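Local coordinates for protein DspB (Aggregatibacter actinomycetemcomitans, PDB 1YHT) that probably releases biofilm by hydrolysing its N-acetylglucosamine polysaccharide, as a family 20 glycoside hydrolase (beta-N-acetylhexosaminidase) with a TIM-barrel catalytic domain, at residues 38-43 against 101-106; 162-167 against 176-181. One frame throughout, in Å; residues are numbered along the deposited sequence.

Interaction 1 of 2, residues 38-43 against 101-106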
ATOM      1  N   PHE A  38      -8.713  -4.361  13.702  1.00  6.34           N
ATOM      2  CA  PHE A  38      -8.893  -3.522  12.520  1.00  7.13           C
ATOM      3  C   PHE A  38      -9.904  -4.178  11.581  1.00  6.13           C
ATOM      4  O   PHE A  38     -10.789  -3.493  11.027  1.00  8.03           O
ATOM      5  CB  PHE A  38      -7.559  -3.347  11.748  1.00  6.78           C
ATOM      6  CG  PHE A  38      -6.668  -2.319  12.278  1.00  6.80           C
ATOM      7  CD1 PHE A  38      -7.073  -1.002  12.357  1.00  8.95           C
ATOM      8  CD2 PHE A  38      -5.383  -2.645  12.699  1.00  7.44           C
ATOM      9  CE1 PHE A  38      -6.206  -0.023  12.809  1.00  8.70           C
ATOM     10  CE2 PHE A  38      -4.523  -1.680  13.125  1.00  7.48           C
ATOM     11  CZ  PHE A  38      -4.954  -0.348  13.206  1.00  8.26           C
ATOM     12  N   ILE A  39      -9.774  -5.500  11.389  1.00  6.11           N
ATOM     13  CA  ILE A  39     -10.735  -6.244  10.574  1.00  6.30           C
ATOM     14  C   ILE A  39     -12.197  -6.110  11.129  1.00  7.36           C
ATOM     15  O   ILE A  39     -13.154  -5.959  10.374  1.00  8.05           O
ATOM     16  CB  ILE A  39     -10.328  -7.705  10.421  1.00  5.97           C
ATOM     17  CG1 ILE A  39      -9.174  -7.815   9.414  1.00  7.09           C
ATOM     18  CG2 ILE A  39     -11.540  -8.557   9.935  1.00  6.65           C
ATOM     19  CD1 ILE A  39      -8.361  -9.002   9.573  1.00  8.32           C
ATOM     20  N   ASP A  40     -12.335  -6.147  12.450  1.00  8.02           N
ATOM     21  CA  ASP A  40     -13.661  -5.993  13.093  1.00  8.19           C
ATOM     22  C   ASP A  40     -14.245  -4.645  12.745  1.00  8.28           C
ATOM     23  O   ASP A  40     -15.394  -4.556  12.299  1.00 10.50           O
ATOM     24  CB  ASP A  40     -13.538  -6.132  14.584  1.00  7.97           C
ATOM     25  CG  ASP A  40     -13.150  -7.543  15.012  1.00  8.70           C
ATOM     26  OD1 ASP A  40     -13.480  -8.535  14.333  1.00  8.44           O
ATOM     27  OD2 ASP A  40     -12.503  -7.657  16.067  1.00 10.19           O
ATOM     28  N   THR A  41     -13.451  -3.602  12.865  1.00  8.33           N
ATOM     29  CA  THR A  41     -13.910  -2.246  12.516  1.00  9.28           C
ATOM     30  C   THR A  41     -14.326  -2.151  11.044  1.00  9.03           C
ATOM     31  O   THR A  41     -15.396  -1.622  10.741  1.00  9.16           O
ATOM     32  CB  THR A  41     -12.839  -1.196  12.832  1.00  9.17           C
ATOM     33  OG1 THR A  41     -12.529  -1.286  14.195  1.00  7.95           O
ATOM     34  CG2 THR A  41     -13.302   0.226  12.550  1.00 11.05           C
ATOM     35  N   ILE A  42     -13.497  -2.698  10.142  1.00  8.87           N
ATOM     36  CA  ILE A  42     -13.784  -2.637   8.723  1.00  8.55           C
ATOM     37  C   ILE A  42     -15.152  -3.318   8.485  1.00  8.99           C
ATOM     38  O   ILE A  42     -16.040  -2.775   7.799  1.00  7.70           O
ATOM     39  CB  ILE A  42     -12.653  -3.291   7.858  1.00  8.38           C
ATOM     40  CG1 ILE A  42     -11.329  -2.514   8.005  1.00  8.23           C
ATOM     41  CG2 ILE A  42     -13.033  -3.291   6.363  1.00  8.24           C
ATOM     42  CD1 ILE A  42     -10.111  -3.300   7.616  1.00  7.66           C
ATOM     43  N   SER A  43     -15.288  -4.515   9.052  1.00  9.60           N
ATOM     44  CA  SER A  43     -16.444  -5.370   8.841  1.00 10.78           C
ATOM     45  C   SER A  43     -17.715  -4.755   9.392  1.00 11.14           C
ATOM     46  O   SER A  43     -18.727  -4.682   8.687  1.00  9.68           O
ATOM     47  CB  SER A  43     -16.218  -6.709   9.528  1.00 10.81           C
ATOM     48  OG  SER A  43     -17.365  -7.520   9.390  1.00 12.51           O
ATOM     49  N   LYS A 101      -5.981 -14.729   7.901  1.00  6.85           N
ATOM     50  CA  LYS A 101      -6.681 -15.025   6.662  1.00  7.08           C
ATOM     51  C   LYS A 101      -8.044 -15.621   6.933  1.00  7.37           C
ATOM     52  O   LYS A 101      -9.047 -15.162   6.369  1.00  8.02           O
ATOM     53  CB  LYS A 101      -5.864 -16.006   5.804  1.00  6.97           C
ATOM     54  CG  LYS A 101      -4.619 -15.393   5.156  1.00  4.80           C
ATOM     55  CD  LYS A 101      -3.617 -16.425   4.651  1.00  8.14           C
ATOM     56  CE  LYS A 101      -4.231 -17.577   3.844  1.00  8.29           C
ATOM     57  NZ  LYS A 101      -3.207 -18.698   3.620  1.00  9.02           N
ATOM     58  N   ALA A 102      -8.073 -16.655   7.782  1.00  8.51           N
ATOM     59  CA  ALA A 102      -9.336 -17.289   8.219  1.00  8.69           C
ATOM     60  C   ALA A 102     -10.301 -16.260   8.855  1.00  9.03           C
ATOM     61  O   ALA A 102     -11.497 -16.219   8.554  1.00 10.12           O
ATOM     62  CB  ALA A 102      -9.043 -18.483   9.174  1.00  9.38           C
ATOM     63  N   TYR A 103      -9.761 -15.379   9.676  1.00  8.64           N
ATOM     64  CA  TYR A 103     -10.571 -14.442  10.404  1.00  8.38           C
ATOM     65  C   TYR A 103     -11.168 -13.437   9.396  1.00  9.19           C
ATOM     66  O   TYR A 103     -12.395 -13.190   9.411  1.00  8.07           O
ATOM     67  CB  TYR A 103      -9.735 -13.765  11.477  1.00  8.41           C
ATOM     68  CG  TYR A 103     -10.554 -12.968  12.427  1.00  9.78           C
ATOM     69  CD1 TYR A 103     -11.206 -13.597  13.480  1.00 10.02           C
ATOM     70  CD2 TYR A 103     -10.710 -11.580  12.274  1.00  6.68           C
ATOM     71  CE1 TYR A 103     -12.035 -12.857  14.368  1.00  9.72           C
ATOM     72  CE2 TYR A 103     -11.508 -10.855  13.139  1.00  7.52           C
ATOM     73  CZ  TYR A 103     -12.189 -11.502  14.178  1.00 10.41           C
ATOM     74  OH  TYR A 103     -12.987 -10.781  15.060  1.00  9.89           O
ATOM     75  N   ALA A 104     -10.315 -12.917   8.499  1.00  9.01           N
ATOM     76  CA  ALA A 104     -10.748 -11.968   7.436  1.00  9.18           C
ATOM     77  C   ALA A 104     -11.841 -12.523   6.572  1.00 10.24           C
ATOM     78  O   ALA A 104     -12.873 -11.876   6.317  1.00 10.34           O
ATOM     79  CB  ALA A 104      -9.551 -11.590   6.555  1.00 10.89           C
ATOM     80  N   LYS A 105     -11.576 -13.731   6.080  1.00 11.10           N
ATOM     81  CA  LYS A 105     -12.483 -14.434   5.223  1.00 12.43           C
ATOM     82  C   LYS A 105     -13.866 -14.629   5.876  1.00 11.35           C
ATOM     83  O   LYS A 105     -14.878 -14.341   5.259  1.00 11.55           O
ATOM     84  CB  LYS A 105     -11.869 -15.776   4.872  1.00 13.33           C
ATOM     85  CG  LYS A 105     -12.128 -16.216   3.488  1.00 18.15           C
ATOM     86  CD  LYS A 105     -11.341 -17.515   3.254  1.00 19.73           C
ATOM     87  CE  LYS A 105     -11.750 -18.109   1.951  1.00 22.47           C
ATOM     88  NZ  LYS A 105     -11.235 -19.500   1.870  1.00 22.18           N
ATOM     89  N   ALA A 106     -13.910 -15.060   7.118  1.00 11.03           N
ATOM     90  CA  ALA A 106     -15.192 -15.164   7.807  1.00 12.06           C
ATOM     91  C   ALA A 106     -15.863 -13.806   7.983  1.00 12.25           C
ATOM     92  O   ALA A 106     -17.096 -13.722   8.098  1.00 12.17           O
ATOM     93  CB  ALA A 106     -15.045 -15.841   9.131  1.00 12.83           C
TER
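I39 and D40 on one helix meet Y103 on the next, a contact between two consecutive helices in the outer layer of a TIM barrel. Helix 32-44 follows the barrel strand 18-24, helix 94-106 follows strand 49-53, and the two run almost parallel where they meet, 11° apart with their axes 10.2 Å from each other. I39 and Y103 bury equal areas here. Their side chains slide past one another in opposite directions, the tyrosine reaching out from helix 94-106 while the isoleucine reaches back. Of the isoleucine branches, CG2 lies obliquely against the ring, with I39 CG2 3.9 Å from Y103 CD2. The other branch goes deeper: its end, I39 CD1, sits 4.1 Å from the methyl CB of A104, whose CA is the nearest to that of I39 across the two segments. I39 also packs on I109 and A104 on L111 of strand 110-117, which ties this apolar half of the contact to the wall of the barrel.

The polar half, D40 with Y103, is partly exposed. Y103 has CG anti to its own backbone N (chi1 -170°), which sends the ring across the gap between the helices and carries its hydroxyl to D40. The side chains of D40 and Y103 cross at about a right angle, and the planes of carboxylate and ring are 68° apart. The same carboxylate oxygen makes a salt bridge with K107, just past the end of helix 94-106, so both partners draw on OD1; the lysine charge probably favours the ionised acid. Y103 OH donates to D40 OD1 in the plane of the ring, at a modelled 2.4 Å, a very short value whose exact length is doubtful, while D40 OD2 stands back at 3.3 Å from Y103 OH.

Interaction 2 of 2, residues 162-167 against 176-181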
ATOM      1  N   SER A 162       8.855 -14.121  -9.081  1.00  5.97           N
ATOM      2  CA  SER A 162       9.043 -15.236  -8.140  1.00  6.13           C
ATOM      3  C   SER A 162       8.599 -14.873  -6.710  1.00  5.98           C
ATOM      4  O   SER A 162       7.968 -15.691  -6.072  1.00  5.77           O
ATOM      5  CB  SER A 162      10.472 -15.777  -8.166  1.00  6.80           C
ATOM      6  OG  SER A 162      11.335 -14.935  -7.429  1.00  8.04           O
ATOM      7  N   LEU A 163       8.863 -13.645  -6.243  1.00  5.35           N
ATOM      8  CA  LEU A 163       8.426 -13.186  -4.916  1.00  5.50           C
ATOM      9  C   LEU A 163       6.909 -12.922  -4.928  1.00  5.63           C
ATOM     10  O   LEU A 163       6.170 -13.336  -4.020  1.00  4.45           O
ATOM     11  CB  LEU A 163       9.185 -11.915  -4.493  1.00  5.79           C
ATOM     12  CG  LEU A 163       8.979 -11.383  -3.075  1.00  6.20           C
ATOM     13  CD1 LEU A 163       9.268 -12.491  -1.978  1.00  6.21           C
ATOM     14  CD2 LEU A 163       9.872 -10.141  -2.883  1.00  6.18           C
ATOM     15  N   MET A 164       6.415 -12.334  -6.008  1.00  5.80           N
ATOM     16  CA  MET A 164       4.954 -12.192  -6.144  1.00  5.72           C
ATOM     17  C   MET A 164       4.234 -13.533  -6.046  1.00  6.46           C
ATOM     18  O   MET A 164       3.217 -13.632  -5.350  1.00  6.14           O
ATOM     19  CB  MET A 164       4.586 -11.506  -7.446  1.00  5.87           C
ATOM     20  CG  MET A 164       5.042 -10.049  -7.534  1.00  7.16           C
ATOM     21  SD  MET A 164       4.919  -9.415  -9.254  1.00  8.50           S
ATOM     22  CE  MET A 164       3.136  -9.335  -9.459  1.00 12.13           C
ATOM     23  N   SER A 165       4.766 -14.566  -6.705  1.00  6.37           N
ATOM     24  CA  SER A 165       4.161 -15.915  -6.623  1.00  6.00           C
ATOM     25  C   SER A 165       4.069 -16.462  -5.195  1.00  5.87           C
ATOM     26  O   SER A 165       3.075 -17.088  -4.802  1.00  5.20           O
ATOM     27  CB  SER A 165       4.954 -16.888  -7.500  1.00  6.75           C
ATOM     28  OG  SER A 165       4.821 -16.527  -8.869  1.00  8.75           O
ATOM     29  N   GLU A 166       5.139 -16.255  -4.419  1.00  6.30           N
ATOM     30  CA  GLU A 166       5.153 -16.637  -3.022  1.00  5.93           C
ATOM     31  C   GLU A 166       4.098 -15.875  -2.208  1.00  6.62           C
ATOM     32  O   GLU A 166       3.357 -16.462  -1.400  1.00  7.11           O
ATOM     33  CB  GLU A 166       6.540 -16.382  -2.457  1.00  6.66           C
ATOM     34  CG  GLU A 166       6.640 -16.829  -0.998  1.00  7.21           C
ATOM     35  CD  GLU A 166       8.016 -16.622  -0.411  1.00  8.38           C
ATOM     36  OE1 GLU A 166       8.257 -15.524   0.122  1.00  6.04           O
ATOM     37  OE2 GLU A 166       8.808 -17.567  -0.454  1.00  6.68           O
ATOM     38  N   VAL A 167       4.033 -14.565  -2.413  1.00  6.15           N
ATOM     39  CA  VAL A 167       3.041 -13.705  -1.708  1.00  5.90           C
ATOM     40  C   VAL A 167       1.608 -14.121  -2.067  1.00  7.16           C
ATOM     41  O   VAL A 167       0.737 -14.285  -1.197  1.00  8.06           O
ATOM     42  CB  VAL A 167       3.315 -12.235  -1.960  1.00  4.98           C
ATOM     43  CG1 VAL A 167       2.168 -11.386  -1.454  1.00  5.96           C
ATOM     44  CG2 VAL A 167       4.623 -11.805  -1.293  1.00  3.92           C
ATOM     45  N   GLN A 176      -8.351 -11.104  -3.967  1.00  9.49           N
ATOM     46  CA  GLN A 176      -8.688 -11.001  -5.395  1.00 10.16           C
ATOM     47  C   GLN A 176      -7.936  -9.911  -6.158  1.00  9.58           C
ATOM     48  O   GLN A 176      -8.044  -9.818  -7.411  1.00  8.04           O
ATOM     49  CB  GLN A 176     -10.201 -10.816  -5.544  1.00 10.12           C
ATOM     50  CG  GLN A 176     -10.951 -12.088  -5.130  1.00 13.50           C
ATOM     51  CD  GLN A 176     -11.112 -12.220  -3.639  1.00 15.81           C
ATOM     52  OE1 GLN A 176     -11.582 -11.299  -2.976  1.00 19.74           O
ATOM     53  NE2 GLN A 176     -10.702 -13.343  -3.098  1.00 21.98           N
ATOM     54  N   HIS A 177      -7.133  -9.137  -5.403  1.00  8.23           N
ATOM     55  CA  HIS A 177      -6.354  -8.058  -5.962  1.00  7.52           C
ATOM     56  C   HIS A 177      -4.980  -8.123  -5.340  1.00  7.37           C
ATOM     57  O   HIS A 177      -4.865  -8.401  -4.137  1.00  8.44           O
ATOM     58  CB  HIS A 177      -6.956  -6.695  -5.603  1.00  6.51           C
ATOM     59  CG  HIS A 177      -8.360  -6.504  -6.088  1.00  7.18           C
ATOM     60  ND1 HIS A 177      -9.445  -7.041  -5.430  1.00  6.38           N
ATOM     61  CD2 HIS A 177      -8.852  -5.847  -7.159  1.00  5.87           C
ATOM     62  CE1 HIS A 177     -10.553  -6.725  -6.085  1.00  9.52           C
ATOM     63  NE2 HIS A 177     -10.222  -6.009  -7.150  1.00  8.36           N
ATOM     64  N   PHE A 178      -3.975  -7.743  -6.110  1.00  6.24           N
ATOM     65  CA  PHE A 178      -2.598  -7.654  -5.610  1.00  6.21           C
ATOM     66  C   PHE A 178      -2.098  -6.269  -5.961  1.00  6.55           C
ATOM     67  O   PHE A 178      -2.201  -5.840  -7.109  1.00  5.80           O
ATOM     68  CB  PHE A 178      -1.779  -8.769  -6.294  1.00  7.69           C
ATOM     69  CG  PHE A 178      -0.371  -8.921  -5.807  1.00  5.88           C
ATOM     70  CD1 PHE A 178       0.028 -10.086  -5.147  1.00  7.23           C
ATOM     71  CD2 PHE A 178       0.559  -7.982  -6.084  1.00  6.30           C
ATOM     72  CE1 PHE A 178       1.349 -10.274  -4.735  1.00  6.99           C
ATOM     73  CE2 PHE A 178       1.906  -8.147  -5.680  1.00  7.21           C
ATOM     74  CZ  PHE A 178       2.287  -9.303  -4.986  1.00  7.08           C
ATOM     75  N   HIS A 179      -1.517  -5.583  -4.965  1.00  5.75           N
ATOM     76  CA  HIS A 179      -1.080  -4.222  -5.146  1.00  6.28           C
ATOM     77  C   HIS A 179       0.416  -4.233  -5.474  1.00  6.45           C
ATOM     78  O   HIS A 179       1.231  -4.704  -4.678  1.00  5.14           O
ATOM     79  CB  HIS A 179      -1.432  -3.399  -3.912  1.00  6.64           C
ATOM     80  CG  HIS A 179      -1.447  -1.913  -4.139  1.00  6.33           C
ATOM     81  ND1 HIS A 179      -0.333  -1.215  -4.576  1.00  6.15           N
ATOM     82  CD2 HIS A 179      -2.435  -1.002  -4.000  1.00  5.31           C
ATOM     83  CE1 HIS A 179      -0.642   0.067  -4.673  1.00 10.16           C
ATOM     84  NE2 HIS A 179      -1.896   0.232  -4.291  1.00  8.03           N
ATOM     85  N   ILE A 180       0.744  -3.715  -6.662  1.00  6.00           N
ATOM     86  CA  ILE A 180       2.108  -3.669  -7.155  1.00  6.75           C
ATOM     87  C   ILE A 180       2.905  -2.391  -6.815  1.00  6.74           C
ATOM     88  O   ILE A 180       4.070  -2.201  -7.271  1.00  7.48           O
ATOM     89  CB  ILE A 180       2.185  -3.961  -8.704  1.00  5.95           C
ATOM     90  CG1 ILE A 180       1.552  -2.832  -9.516  1.00  7.28           C
ATOM     91  CG2 ILE A 180       1.581  -5.360  -8.994  1.00  6.57           C
ATOM     92  CD1 ILE A 180       1.764  -2.896 -10.978  1.00  7.00           C
ATOM     93  N   GLY A 181       2.343  -1.569  -5.955  1.00  6.18           N
ATOM     94  CA  GLY A 181       2.998  -0.373  -5.517  1.00  6.20           C
ATOM     95  C   GLY A 181       3.035   0.667  -6.605  1.00  7.23           C
ATOM     96  O   GLY A 181       1.958   1.052  -7.132  1.00  7.19           O
TER
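F178 pushes the far end of its ring between M164 and V167, two residues on neighbouring turns of the facing helix. V167 makes the closer approach: its methyl CG1 is 3.6 Å from F178 CE1, and the two side chains cross at about a right angle. M164 meets the ring at the next carbon and beyond, with M164 CG 3.8 Å from F178 CZ and the terminal methyl M164 CE 4.1 Å from F178 CE2. Both come at the ring obliquely. The methionine is bent at its last torsion (chi3 70°), which turns CE back toward the strand; there M164 CE also lies 4.3 Å from I180 CG2, a looser touch.

Helix 154-171 and strand 177-181 are the helix and second strand of a beta-alpha-beta crossover in the TIM barrel, strand 110-117 being the first. Helix and strand run roughly antiparallel, at 144°, with their axes 10.9 Å apart, and apolar side chains fill most of the gap. L206 of the following helix, 192-208, touches M164, F178 and I180, while P113 of the preceding strand packs on V167 and F178, so the next helix and the neighbouring strand of the same sheet also pack on the ring.

Strand alternation turns H177 and H179 off the other side, away from this apolar layer. H179 stacks on H51, and its NE2 is hydrogen-bonded to T235 OG1. In family 20 enzymes the catalytic acidic pair lies just beyond the end of this strand. G181 has a positive phi, which favours glycine. Its backbone N donates to H179 ND1, with G181 N 3.0 Å from H179 ND1, meeting that nitrogen close to the plane of the imidazole with an N-H...N angle of 151°.

Both contacts belong to the same alpha/beta barrel but sit at different depths. Interaction 1 joins helix to helix within the outer ring and is only partly buried, so apolar packing inside gives way to a tyrosine-carboxylate bond and a lysine toward the surface. Interaction 2 joins a helix to the sheet it covers, is wholly buried, and rests on apolar side-chain packing. The two share no segment. The centres of interaction 1 and interaction 2 are about 20 Å apart, and their nearest atoms about 7 Å. Strand 110-117 lies between them in the fold: its L111 meets A104 of interaction 1, while its P113 and L115 pack on residues of interaction 2.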